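Local structure of transcriptional regulator (NtrC family) (Aquifex aeolicus, 3DZD) at residues E313-L316 against K317-K321; L298-L301 against R302-G305; P136-L139 against E140-L144. The protein is a sigma54-dependent transcriptional activator that probably couples ATP hydrolysis by its AAA+ domain to activation of transcription, under control of a response regulator receiver domain. All blocks are in the same frame, centred on the assembly; numbering follows the deposited sequence.

Overall arrangement
Along the chain contact 3 comes first, on helix 136-149, then contact 2, in the loop between strand 294-297 and helix 307-322, and last contact 1, on that same helix. Contacts 2 and 3 touch, their centres about 12 Å apart: Leu298 and Pro299 of the loop rest on Ile141, and Arg304 on Ile138. Contact 1 stands apart, its centre about 21 Å from that of contact 2 and 24 Å from that of contact 3. It reaches the ADP with two aromatic rings, Arg304 of contact 2 comes within about 4 Å of it, and contact 3 lies near, so the three lie around one part of a nucleotide held between the P-loop ATPase core and the lid.

Contact 1. Residues E313-L316 against K317-K321; sequences EYFL and KKFAK. With ADP (adenosine-5'-diphosphate), chain C.
Phe319 N donates to Phe315 O at 2.9 Å, the shortest of four successive i to i+4 bonds in this part of helix 307-322. Those from Lys317 N to Glu313 O, Lys318 N to Tyr314 O and Ala320 N to Leu316 O follow the same course. Side chains lean on these carbonyls as well: the bent chain of Lys317 brings CD to 3.1 Å from Glu313 O, while its NZ makes a weak bond to Phe328 O. Lys321 NZ bonds to Ser189 O of the second subunit. The ring of Phe319 lies beside the carbonyl of Phe315 and carries CE2 to 4.0 Å from Phe315 CB. An alanine in place of Phe319 is likely to open a gap beside Phe315 CB, leaving the Phe315 ring freer to shift by the nucleotide. Lys318 runs nearly straight and turns near its end, NZ lying 4.4 Å from Phe315 CD1 at the ring edge. Tyr314 turns CG away from its backbone N (chi1 163°) and Phe315 from its carbonyl carbon (chi1 -70°); CD2 of the tyrosine then stands over one face of the Phe315 ring, toward its rim. Both rings reach the adenosine: Phe315 CZ is 3.9 Å from ADP N3, and Tyr314 CE2 is 3.9 Å from ADP C2. Phe315, Leu316 and Phe319 pack on helix 346-359 of the lid, whose Lys351 also binds the ADP.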
loop_
_atom_site.group_PDB
_atom_site.type_symbol
_atom_site.label_atom_id
_atom_site.label_comp_id
_atom_site.label_asym_id
_atom_site.label_seq_id
_atom_site.Cartn_x
_atom_site.Cartn_y
_atom_site.Cartn_z
ATOM N N GLU A 313 17.989 9.181 21.794
ATOM C CA GLU A 313 19.070 8.552 21.058
ATOM C C GLU A 313 18.529 7.917 19.784
ATOM O O GLU A 313 19.181 7.939 18.744
ATOM C CB GLU A 313 19.769 7.511 21.935
ATOM C CG GLU A 313 20.576 8.132 23.067
ATOM C CD GLU A 313 21.056 7.117 24.088
ATOM O OE1 GLU A 313 20.437 6.035 24.205
ATOM O OE2 GLU A 313 22.053 7.411 24.783
ATOM N N TYR A 314 17.323 7.372 19.872
ATOM C CA TYR A 314 16.683 6.739 18.729
ATOM C C TYR A 314 16.361 7.782 17.656
ATOM O O TYR A 314 16.541 7.533 16.456
ATOM C CB TYR A 314 15.424 5.996 19.184
ATOM C CG TYR A 314 14.437 5.631 18.087
ATOM C CD1 TYR A 314 14.562 4.449 17.366
ATOM C CD2 TYR A 314 13.361 6.454 17.804
ATOM C CE1 TYR A 314 13.656 4.116 16.374
ATOM C CE2 TYR A 314 12.454 6.132 16.821
ATOM C CZ TYR A 314 12.605 4.967 16.110
ATOM O OH TYR A 314 11.681 4.666 15.140
ATOM N N PHE A 315 15.888 8.950 18.084
ATOM C CA PHE A 315 15.538 10.002 17.133
ATOM C C PHE A 315 16.795 10.678 16.580
ATOM O O PHE A 315 16.884 10.969 15.391
ATOM C CB PHE A 315 14.581 11.031 17.763
ATOM C CG PHE A 315 13.188 10.497 18.009
ATOM C CD1 PHE A 315 12.456 9.915 16.977
ATOM C CD2 PHE A 315 12.612 10.567 19.273
ATOM C CE1 PHE A 315 11.179 9.406 17.203
ATOM C CE2 PHE A 315 11.333 10.080 19.502
ATOM C CZ PHE A 315 10.616 9.492 18.473
ATOM N N LEU A 316 17.764 10.919 17.455
ATOM C CA LEU A 316 19.017 11.545 17.060
ATOM C C LEU A 316 19.714 10.727 15.976
ATOM O O LEU A 316 20.245 11.285 15.022
ATOM C CB LEU A 316 19.935 11.700 18.270
ATOM C CG LEU A 316 21.306 12.321 18.002
ATOM C CD1 LEU A 316 21.159 13.783 17.602
ATOM C CD2 LEU A 316 22.206 12.179 19.224
ATOM N N LYS A 317 19.710 9.404 16.120
ATOM C CA LYS A 317 20.316 8.543 15.117
ATOM C C LYS A 317 19.522 8.576 13.828
ATOM O O LYS A 317 20.074 8.782 12.753
ATOM C CB LYS A 317 20.424 7.102 15.609
ATOM C CG LYS A 317 21.737 6.778 16.291
ATOM C CD LYS A 317 22.002 7.728 17.449
ATOM C CE LYS A 317 23.093 7.197 18.362
ATOM N NZ LYS A 317 24.359 6.963 17.610
ATOM N N LYS A 318 18.218 8.370 13.941
ATOM C CA LYS A 318 17.364 8.284 12.771
ATOM C C LYS A 318 17.439 9.537 11.898
ATOM O O LYS A 318 17.442 9.445 10.665
ATOM C CB LYS A 318 15.924 8.001 13.193
ATOM C CG LYS A 318 14.897 8.235 12.113
ATOM C CD LYS A 318 13.608 7.490 12.432
ATOM C CE LYS A 318 12.408 8.309 11.998
ATOM N NZ LYS A 318 12.499 9.678 12.588
ATOM N N PHE A 319 17.506 10.701 12.538
ATOM C CA PHE A 319 17.539 11.960 11.810
ATOM C C PHE A 319 18.938 12.285 11.292
ATOM O O PHE A 319 19.095 12.639 10.126
ATOM C CB PHE A 319 16.987 13.112 12.661
ATOM C CG PHE A 319 15.522 13.000 12.940
ATOM C CD1 PHE A 319 14.633 12.697 11.919
ATOM C CD2 PHE A 319 15.025 13.182 14.227
ATOM C CE1 PHE A 319 13.273 12.581 12.171
ATOM C CE2 PHE A 319 13.674 13.075 14.489
ATOM C CZ PHE A 319 12.798 12.771 13.466
ATOM N N ALA A 320 19.945 12.157 12.154
ATOM C CA ALA A 320 21.330 12.399 11.756
ATOM C C ALA A 320 21.715 11.557 10.538
ATOM O O ALA A 320 22.430 12.018 9.645
ATOM C CB ALA A 320 22.283 12.129 12.919
ATOM N N LYS A 321 21.230 10.324 10.505
ATOM C CA LYS A 321 21.466 9.448 9.373
ATOM C C LYS A 321 20.716 9.989 8.161
ATOM O O LYS A 321 21.258 10.067 7.055
ATOM C CB LYS A 321 20.992 8.027 9.699
ATOM C CG LYS A 321 21.752 6.912 8.985
ATOM C CD LYS A 321 23.119 6.667 9.616
ATOM C CE LYS A 321 23.872 5.519 8.937
ATOM N NZ LYS A 321 24.510 5.906 7.643
HETATM P PB ADP C . -0.430 9.815 19.664
HETATM O O1B ADP C . -0.848 8.786 18.634
HETATM O O2B ADP C . -1.178 11.128 19.580
HETATM O O3B ADP C . -0.381 9.298 21.070
HETATM P PA ADP C . 2.004 9.759 18.084
HETATM O O1A ADP C . 2.550 8.372 18.278
HETATM O O2A ADP C . 1.223 10.031 16.815
HETATM O O3A ADP C . 1.133 10.166 19.391
HETATM O "O5'" ADP C . 3.228 10.802 18.134
HETATM C "C5'" ADP C . 4.532 10.376 18.507
HETATM C "C4'" ADP C . 5.530 10.537 17.378
HETATM O "O4'" ADP C . 6.732 9.927 17.832
HETATM C "C3'" ADP C . 5.123 9.703 16.181
HETATM O "O3'" ADP C . 5.841 10.167 15.033
HETATM C "C2'" ADP C . 5.629 8.314 16.466
HETATM O "O2'" ADP C . 6.139 7.806 15.232
HETATM C "C1'" ADP C . 6.789 8.555 17.409
HETATM N N9 ADP C . 6.712 7.695 18.608
HETATM C C8 ADP C . 5.795 7.800 19.588
HETATM N N7 ADP C . 6.005 6.895 20.563
HETATM C C5 ADP C . 7.089 6.183 20.208
HETATM C C6 ADP C . 7.845 5.056 20.795
HETATM N N6 ADP C . 7.471 4.512 21.984
HETATM N N1 ADP C . 8.915 4.604 20.115
HETATM C C2 ADP C . 9.284 5.151 18.941
HETATM N N3 ADP C . 8.642 6.171 18.344
HETATM C C4 ADP C . 7.555 6.717 18.923
#

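Contact 2. Residues L298-L301 against R302-G305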
loop_
_atom_site.group_PDB
_atom_site.type_symbol
_atom_site.label_atom_id
_atom_site.label_comp_id
_atom_site.label_asym_id
_atom_site.label_seq_id
_atom_site.Cartn_x
_atom_site.Cartn_y
_atom_site.Cartn_z
ATOM N N LEU A 298 -1.445 4.199 28.210
ATOM C CA LEU A 298 -0.069 4.631 27.967
ATOM C C LEU A 298 0.276 5.796 28.876
ATOM O O LEU A 298 -0.347 6.843 28.793
ATOM C CB LEU A 298 0.123 5.089 26.515
ATOM C CG LEU A 298 -0.252 4.106 25.415
ATOM C CD1 LEU A 298 0.190 4.622 24.041
ATOM C CD2 LEU A 298 0.353 2.737 25.712
ATOM N N PRO A 299 1.288 5.626 29.729
ATOM C CA PRO A 299 1.711 6.692 30.653
ATOM C C PRO A 299 2.363 7.875 29.926
ATOM O O PRO A 299 2.952 7.676 28.869
ATOM C CB PRO A 299 2.773 6.010 31.527
ATOM C CG PRO A 299 2.904 4.611 31.032
ATOM C CD PRO A 299 2.187 4.462 29.746
ATOM N N PRO A 300 2.285 9.087 30.504
ATOM C CA PRO A 300 3.021 10.218 29.930
ATOM C C PRO A 300 4.508 9.919 29.887
ATOM O O PRO A 300 5.015 9.082 30.644
ATOM C CB PRO A 300 2.753 11.357 30.913
ATOM C CG PRO A 300 1.554 10.941 31.693
ATOM C CD PRO A 300 1.581 9.455 31.742
ATOM N N LEU A 301 5.200 10.600 28.987
ATOM C CA LEU A 301 6.628 10.425 28.826
ATOM C C LEU A 301 7.383 10.684 30.139
ATOM O O LEU A 301 8.321 9.955 30.463
ATOM C CB LEU A 301 7.140 11.329 27.701
ATOM C CG LEU A 301 8.650 11.417 27.493
ATOM C CD1 LEU A 301 9.270 10.044 27.346
ATOM C CD2 LEU A 301 8.950 12.292 26.264
ATOM N N ARG A 302 6.961 11.703 30.893
ATOM C CA ARG A 302 7.596 12.037 32.168
ATOM C C ARG A 302 7.402 10.970 33.252
ATOM O O ARG A 302 7.977 11.076 34.337
ATOM C CB ARG A 302 7.086 13.384 32.691
ATOM C CG ARG A 302 5.639 13.346 33.105
ATOM C CD ARG A 302 5.027 14.718 33.181
ATOM N NE ARG A 302 3.600 14.675 33.505
ATOM C CZ ARG A 302 2.620 14.649 32.605
ATOM N NH1 ARG A 302 2.892 14.648 31.299
ATOM N NH2 ARG A 302 1.357 14.623 33.008
ATOM N N GLU A 303 6.585 9.957 32.975
ATOM C CA GLU A 303 6.407 8.852 33.919
ATOM C C GLU A 303 7.221 7.638 33.512
ATOM O O GLU A 303 7.057 6.567 34.086
ATOM C CB GLU A 303 4.932 8.447 34.045
ATOM C CG GLU A 303 4.078 9.402 34.868
ATOM C CD GLU A 303 2.655 8.883 35.084
ATOM O OE1 GLU A 303 2.460 7.643 35.209
ATOM O OE2 GLU A 303 1.727 9.723 35.139
ATOM N N ARG A 304 8.101 7.804 32.527
ATOM C CA ARG A 304 8.759 6.653 31.907
ATOM C C ARG A 304 10.249 6.550 32.201
ATOM O O ARG A 304 10.987 5.846 31.499
ATOM C CB ARG A 304 8.528 6.652 30.405
ATOM C CG ARG A 304 7.074 6.614 30.034
ATOM C CD ARG A 304 6.923 6.196 28.603
ATOM N NE ARG A 304 5.603 6.521 28.084
ATOM C CZ ARG A 304 5.305 6.527 26.791
ATOM N NH1 ARG A 304 6.252 6.221 25.907
ATOM N NH2 ARG A 304 4.070 6.825 26.382
ATOM N N GLY A 305 10.679 7.236 33.256
ATOM C CA GLY A 305 12.047 7.137 33.699
ATOM C C GLY A 305 12.998 7.597 32.619
ATOM O O GLY A 305 12.897 8.729 32.120
#
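Arg304 grips the carbonyl of Pro299 side-on, with two nitrogens on one oxygen. NH2 lies 2.9 Å from Pro299 O and nearly in line with the C=O bond, while NE, at 3.0 Å from the same oxygen, comes from above the carbonyl plane. The oxygen sits in the guanidinium plane, only 8° out of it, so the pair of bonds holds that group against rotation. NH2 has a second acceptor in Thr163 O, and the extended chain brings this buried guanidinium to about 4 Å, nearest atoms, from the adenine end of the ADP.

The next two carbonyls are satisfied by the backbone as the chain turns through a short 3-10 segment. Glu303 N donates to Pro300 O at 2.9 Å, and Arg304 N donates to Leu301 O at 3.0 Å. Leu301 N, at the start of the turn, finds its acceptor in Asn346 OD1.

Arg302 uses the crowded position for its CG, between backbone N and carbonyl carbon (chi1 68°), which folds the guanidinium back over Pro300. One face of the group then meets the proline, with CB 3.3 Å from Arg302 NH1, and NH2 forms a salt bridge with Glu160. Glu303 lies across the proline ring too, its OE2 3.4 Å from Pro300 CD.

The loop leaves strand 294-297 and leads to helix 307-322. Leu298 and Pro299 pack on helix 136-149, Leu298 also on helix 165-176, and Pro300 and Leu301 on helix 346-359 of the lid, so the loop links the ATPase core to the lid and touches both.

Contact 3. Residues P136-L139 against E140-L144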
loop_
_atom_site.group_PDB
_atom_site.type_symbol
_atom_site.label_atom_id
_atom_site.label_comp_id
_atom_site.label_asym_id
_atom_site.label_seq_id
_atom_site.Cartn_x
_atom_site.Cartn_y
_atom_site.Cartn_z
ATOM N N PRO A 136 9.395 -0.401 33.160
ATOM C CA PRO A 136 8.498 -1.498 33.549
ATOM C C PRO A 136 7.049 -1.292 33.087
ATOM O O PRO A 136 6.371 -2.251 32.708
ATOM C CB PRO A 136 8.584 -1.489 35.075
ATOM C CG PRO A 136 9.973 -0.957 35.363
ATOM C CD PRO A 136 10.264 0.039 34.271
ATOM N N LYS A 137 6.571 -0.054 33.108
ATOM C CA LYS A 137 5.217 0.200 32.626
ATOM C C LYS A 137 5.097 -0.055 31.117
ATOM O O LYS A 137 4.107 -0.622 30.653
ATOM C CB LYS A 137 4.756 1.604 33.007
ATOM C CG LYS A 137 4.427 1.711 34.492
ATOM C CD LYS A 137 4.359 3.149 35.005
ATOM C CE LYS A 137 3.478 3.180 36.265
ATOM N NZ LYS A 137 3.807 4.276 37.224
ATOM N N ILE A 138 6.120 0.334 30.362
ATOM C CA ILE A 138 6.116 0.084 28.929
ATOM C C ILE A 138 6.323 -1.386 28.587
ATOM O O ILE A 138 5.684 -1.903 27.689
ATOM C CB ILE A 138 7.165 0.913 28.198
ATOM C CG1 ILE A 138 6.870 2.406 28.382
ATOM C CG2 ILE A 138 7.182 0.519 26.725
ATOM C CD1 ILE A 138 5.543 2.856 27.792
ATOM N N LEU A 139 7.214 -2.058 29.306
ATOM C CA LEU A 139 7.417 -3.492 29.094
ATOM C C LEU A 139 6.134 -4.280 29.370
ATOM O O LEU A 139 5.853 -5.278 28.706
ATOM C CB LEU A 139 8.574 -4.013 29.953
ATOM C CG LEU A 139 9.915 -3.359 29.598
ATOM C CD1 LEU A 139 11.033 -3.825 30.515
ATOM C CD2 LEU A 139 10.259 -3.616 28.119
ATOM N N GLU A 140 5.356 -3.820 30.341
ATOM C CA GLU A 140 4.084 -4.446 30.677
ATOM C C GLU A 140 3.099 -4.354 29.503
ATOM O O GLU A 140 2.448 -5.334 29.155
ATOM C CB GLU A 140 3.517 -3.783 31.933
ATOM C CG GLU A 140 2.249 -4.395 32.486
ATOM C CD GLU A 140 1.723 -3.626 33.702
ATOM O OE1 GLU A 140 1.951 -2.389 33.775
ATOM O OE2 GLU A 140 1.085 -4.255 34.589
ATOM N N ILE A 141 3.012 -3.170 28.891
ATOM C CA ILE A 141 2.200 -2.956 27.685
ATOM C C ILE A 141 2.687 -3.864 26.542
ATOM O O ILE A 141 1.889 -4.512 25.861
ATOM C CB ILE A 141 2.214 -1.461 27.249
ATOM C CG1 ILE A 141 1.426 -0.603 28.245
ATOM C CG2 ILE A 141 1.675 -1.278 25.832
ATOM C CD1 ILE A 141 1.678 0.879 28.143
ATOM N N LYS A 142 4.002 -3.933 26.355
ATOM C CA LYS A 142 4.571 -4.751 25.282
ATOM C C LYS A 142 4.233 -6.237 25.402
ATOM O O LYS A 142 4.076 -6.920 24.386
ATOM C CB LYS A 142 6.083 -4.559 25.191
ATOM C CG LYS A 142 6.496 -3.208 24.642
ATOM C CD LYS A 142 8.006 -3.094 24.523
ATOM C CE LYS A 142 8.398 -1.831 23.786
ATOM N NZ LYS A 142 9.828 -1.475 24.030
ATOM N N ARG A 143 4.112 -6.728 26.636
ATOM C CA ARG A 143 3.705 -8.113 26.881
ATOM C C ARG A 143 2.202 -8.301 26.703
ATOM O O ARG A 143 1.733 -9.392 26.378
ATOM C CB ARG A 143 4.100 -8.560 28.292
ATOM C CG ARG A 143 5.576 -8.882 28.454
ATOM C CD ARG A 143 5.904 -9.417 29.852
ATOM N NE ARG A 143 6.146 -8.350 30.821
ATOM C CZ ARG A 143 5.263 -7.966 31.738
ATOM N NH1 ARG A 143 4.080 -8.573 31.807
ATOM N NH2 ARG A 143 5.561 -6.986 32.582
ATOM N N LEU A 144 1.449 -7.231 26.923
ATOM C CA LEU A 144 -0.002 -7.303 26.880
ATOM C C LEU A 144 -0.521 -7.327 25.443
ATOM O O LEU A 144 -1.477 -8.033 25.127
ATOM C CB LEU A 144 -0.593 -6.115 27.637
ATOM C CG LEU A 144 -2.099 -5.904 27.542
ATOM C CD1 LEU A 144 -2.853 -7.007 28.307
ATOM C CD2 LEU A 144 -2.471 -4.507 28.046
HETATM O O HOH W 1 1.617 -0.884 31.736
#
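Ile138 lays its CG2 branch across the aliphatic chain of Lys142, one turn on, at 4.0 Å from CE. Its other branch brings CD1 to 4.4 Å from Ile141 CD1, a looser touch. Lys142 runs extended past CG, passing over the carbonyl of Ile138, to whose oxygen its own N donates at 3.0 Å; its NZ goes on to a hydrogen bond with Gly133 O and a cation-pi contact with Phe131. Glu140, with CG turned away from its backbone N (chi1 -175°), reaches outward from the helix, leaning slightly toward its start, to a water that donates to OE1 at 2.6 Å and to Lys137 O at 2.7 Å. That carbonyl also accepts from Ile141 N at 3.3 Å, the longest of four i to i+4 bonds here. Arg143 curls at chi3 (-85°) and sets one guanidinium face toward Glu140 CA, with Leu139 O on a face as well, NE being 3.7 Å from that oxygen. The chemistry is thus divided: the isoleucines face inward, Ile138 against Arg304 and Ile141 against Leu298 and strand 294-297, while the water bridge and the charged ends of Glu140 and Arg143 lie on the exposed side, as in an amphipathic helix.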